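Local atomic coordinates of isatin hydrolase (Ralstonia solanacearum, PDB entry 5NMP), a protein that hydrolyses isatin and binds manganese, and belongs to the cyclase family, whose members probably act as arylformamidases. Residues Glu121-Leu126 against Thr152-Arg157. Residues are numbered along the deposited sequence; the frame is centred on the assembly and turned at random.
Sequences ENEDWL and TDWSLR
Glu123 reaches across to Arg157 with a salt bridge, and the arginine's side chain lies across one face of the Trp154 indole. Two loops of the cyclase fold meet here: 121-126 follows helix 116-119, while 152-157 leaves the sheet strand 147-151 and turns into a short 3-10 segment from Trp154 to Arg157. The bond is carried by Arg157 NH2, 3.0 Å from Glu123 OE2 and fairly straight at 163°. It meets the anti lone pair of that oxygen, with OE2 close to the guanidinium plane, yet the carboxylate is turned 56° against it. Arg157 NH1 adds a weak bond to the same oxygen and also donates to the carbonyl of Ala163.

Beneath the ion pair, CD of Arg157 rests against the middle of the indole face, 3.4 Å from its plane, and CH2 of Trp154 lies under the guanidinium. The arginine chain runs extended from CG to NE (chi3 178°), which carries it along that face and out to the carboxylate. Glu123 comes to this ring at its edge instead, with CB 4.3 Å from Trp154 CH2. The indole is fixed in turn by NE1, which donates to the carbonyl of Phe164, and by packing on Val119 of helix 116-119. The Trp154 side chain lies about 10 Å from that of Gln228, which has been seen to bind manganese in this protein but does not hold a metal bound to this chain here.

Glu123 stands at the second position of a type I turn from Asn122 to Trp125, closed by Trp125 N to Asn122 O. Asn122 adds an Asx turn around it: its OD1 accepts from the backbone N of Asp124 at 2.9 Å, the donor lying well above the amide carbonyl plane.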
# COMPACT_ATOMS: atom_id res chain seq x y z
N GLU A 121 15.33 -23.63 17.78
CA GLU A 121 15.96 -24.93 18.00
C GLU A 121 15.76 -25.88 16.83
O GLU A 121 16.29 -26.99 16.83
CB GLU A 121 15.43 -25.56 19.28
CG GLU A 121 15.87 -24.85 20.54
CD GLU A 121 17.38 -24.71 20.63
OE1 GLU A 121 18.09 -25.72 20.43
OE2 GLU A 121 17.86 -23.58 20.88
N ASN A 122 14.99 -25.45 15.83
CA ASN A 122 14.76 -26.25 14.64
C ASN A 122 14.29 -25.39 13.47
O ASN A 122 13.17 -24.89 13.46
CB ASN A 122 13.73 -27.35 14.92
CG ASN A 122 13.48 -28.24 13.71
OD1 ASN A 122 14.25 -28.23 12.75
ND2 ASN A 122 12.41 -29.02 13.76
N GLU A 123 15.16 -25.23 12.48
CA GLU A 123 14.85 -24.40 11.33
C GLU A 123 13.85 -25.06 10.39
O GLU A 123 13.32 -24.43 9.48
CB GLU A 123 16.14 -24.05 10.59
CG GLU A 123 17.10 -23.20 11.42
CD GLU A 123 18.50 -23.14 10.84
OE1 GLU A 123 18.97 -24.16 10.29
OE2 GLU A 123 19.13 -22.07 10.94
N ASP A 124 13.57 -26.34 10.63
CA ASP A 124 12.60 -27.07 9.81
C ASP A 124 11.32 -27.37 10.59
O ASP A 124 10.53 -28.22 10.19
CB ASP A 124 13.21 -28.38 9.30
CG ASP A 124 14.21 -28.15 8.19
OD1 ASP A 124 15.35 -28.64 8.30
OD2 ASP A 124 13.84 -27.48 7.20
N TRP A 125 11.14 -26.65 11.69
CA TRP A 125 10.00 -26.86 12.58
C TRP A 125 8.67 -26.70 11.86
O TRP A 125 8.49 -25.79 11.05
CB TRP A 125 10.09 -25.90 13.76
CG TRP A 125 9.11 -26.18 14.86
CD1 TRP A 125 9.27 -27.04 15.90
CD2 TRP A 125 7.82 -25.57 15.04
NE1 TRP A 125 8.16 -27.02 16.71
CE2 TRP A 125 7.26 -26.13 16.20
CE3 TRP A 125 7.09 -24.62 14.32
CZ2 TRP A 125 6.00 -25.76 16.67
CZ3 TRP A 125 5.84 -24.26 14.78
CH2 TRP A 125 5.30 -24.83 15.95
N LEU A 126 7.73 -27.59 12.16
CA LEU A 126 6.45 -27.60 11.48
C LEU A 126 5.30 -27.22 12.41
O LEU A 126 5.14 -27.79 13.49
CB LEU A 126 6.18 -28.98 10.87
CG LEU A 126 7.21 -29.46 9.85
CD1 LEU A 126 6.88 -30.85 9.35
CD2 LEU A 126 7.30 -28.47 8.69
N THR A 152 8.00 -16.15 13.85
CA THR A 152 9.14 -17.05 13.97
C THR A 152 10.44 -16.33 14.30
O THR A 152 11.47 -16.97 14.48
CB THR A 152 9.35 -17.85 12.67
OG1 THR A 152 9.51 -16.94 11.58
CG2 THR A 152 8.16 -18.76 12.40
N ASP A 153 10.38 -15.00 14.36
CA ASP A 153 11.56 -14.14 14.54
C ASP A 153 12.58 -14.32 13.41
O ASP A 153 13.74 -13.95 13.55
CB ASP A 153 12.23 -14.40 15.90
CG ASP A 153 11.59 -13.62 17.03
OD1 ASP A 153 10.51 -13.04 16.81
OD2 ASP A 153 12.18 -13.58 18.13
N TRP A 154 12.13 -14.87 12.29
CA TRP A 154 12.99 -15.10 11.14
C TRP A 154 13.44 -13.79 10.49
O TRP A 154 14.48 -13.74 9.83
CB TRP A 154 12.26 -15.96 10.10
CG TRP A 154 13.17 -16.62 9.12
CD1 TRP A 154 13.57 -16.13 7.91
CD2 TRP A 154 13.79 -17.91 9.26
NE1 TRP A 154 14.41 -17.03 7.29
CE2 TRP A 154 14.55 -18.13 8.09
CE3 TRP A 154 13.77 -18.89 10.25
CZ2 TRP A 154 15.30 -19.29 7.90
CZ3 TRP A 154 14.50 -20.05 10.05
CH2 TRP A 154 15.26 -20.24 8.89
N SER A 155 12.66 -12.74 10.70
CA SER A 155 12.96 -11.42 10.13
C SER A 155 14.29 -10.85 10.62
O SER A 155 14.83 -9.93 10.01
CB SER A 155 11.82 -10.45 10.46
OG SER A 155 11.61 -10.37 11.86
N LEU A 156 14.81 -11.38 11.72
CA LEU A 156 16.07 -10.91 12.27
C LEU A 156 17.26 -11.37 11.43
O LEU A 156 18.39 -10.92 11.64
CB LEU A 156 16.23 -11.37 13.72
CG LEU A 156 15.17 -10.90 14.72
CD1 LEU A 156 15.44 -11.48 16.10
CD2 LEU A 156 15.11 -9.38 14.77
N ARG A 157 17.01 -12.27 10.49
CA ARG A 157 18.06 -12.79 9.62
C ARG A 157 18.25 -11.93 8.37
O ARG A 157 19.09 -12.24 7.53
CB ARG A 157 17.74 -14.23 9.20
CG ARG A 157 17.74 -15.25 10.32
CD ARG A 157 17.01 -16.52 9.87
NE ARG A 157 17.02 -17.57 10.88
CZ ARG A 157 17.73 -18.69 10.78
NH1 ARG A 157 18.48 -18.91 9.71
NH2 ARG A 157 17.67 -19.60 11.75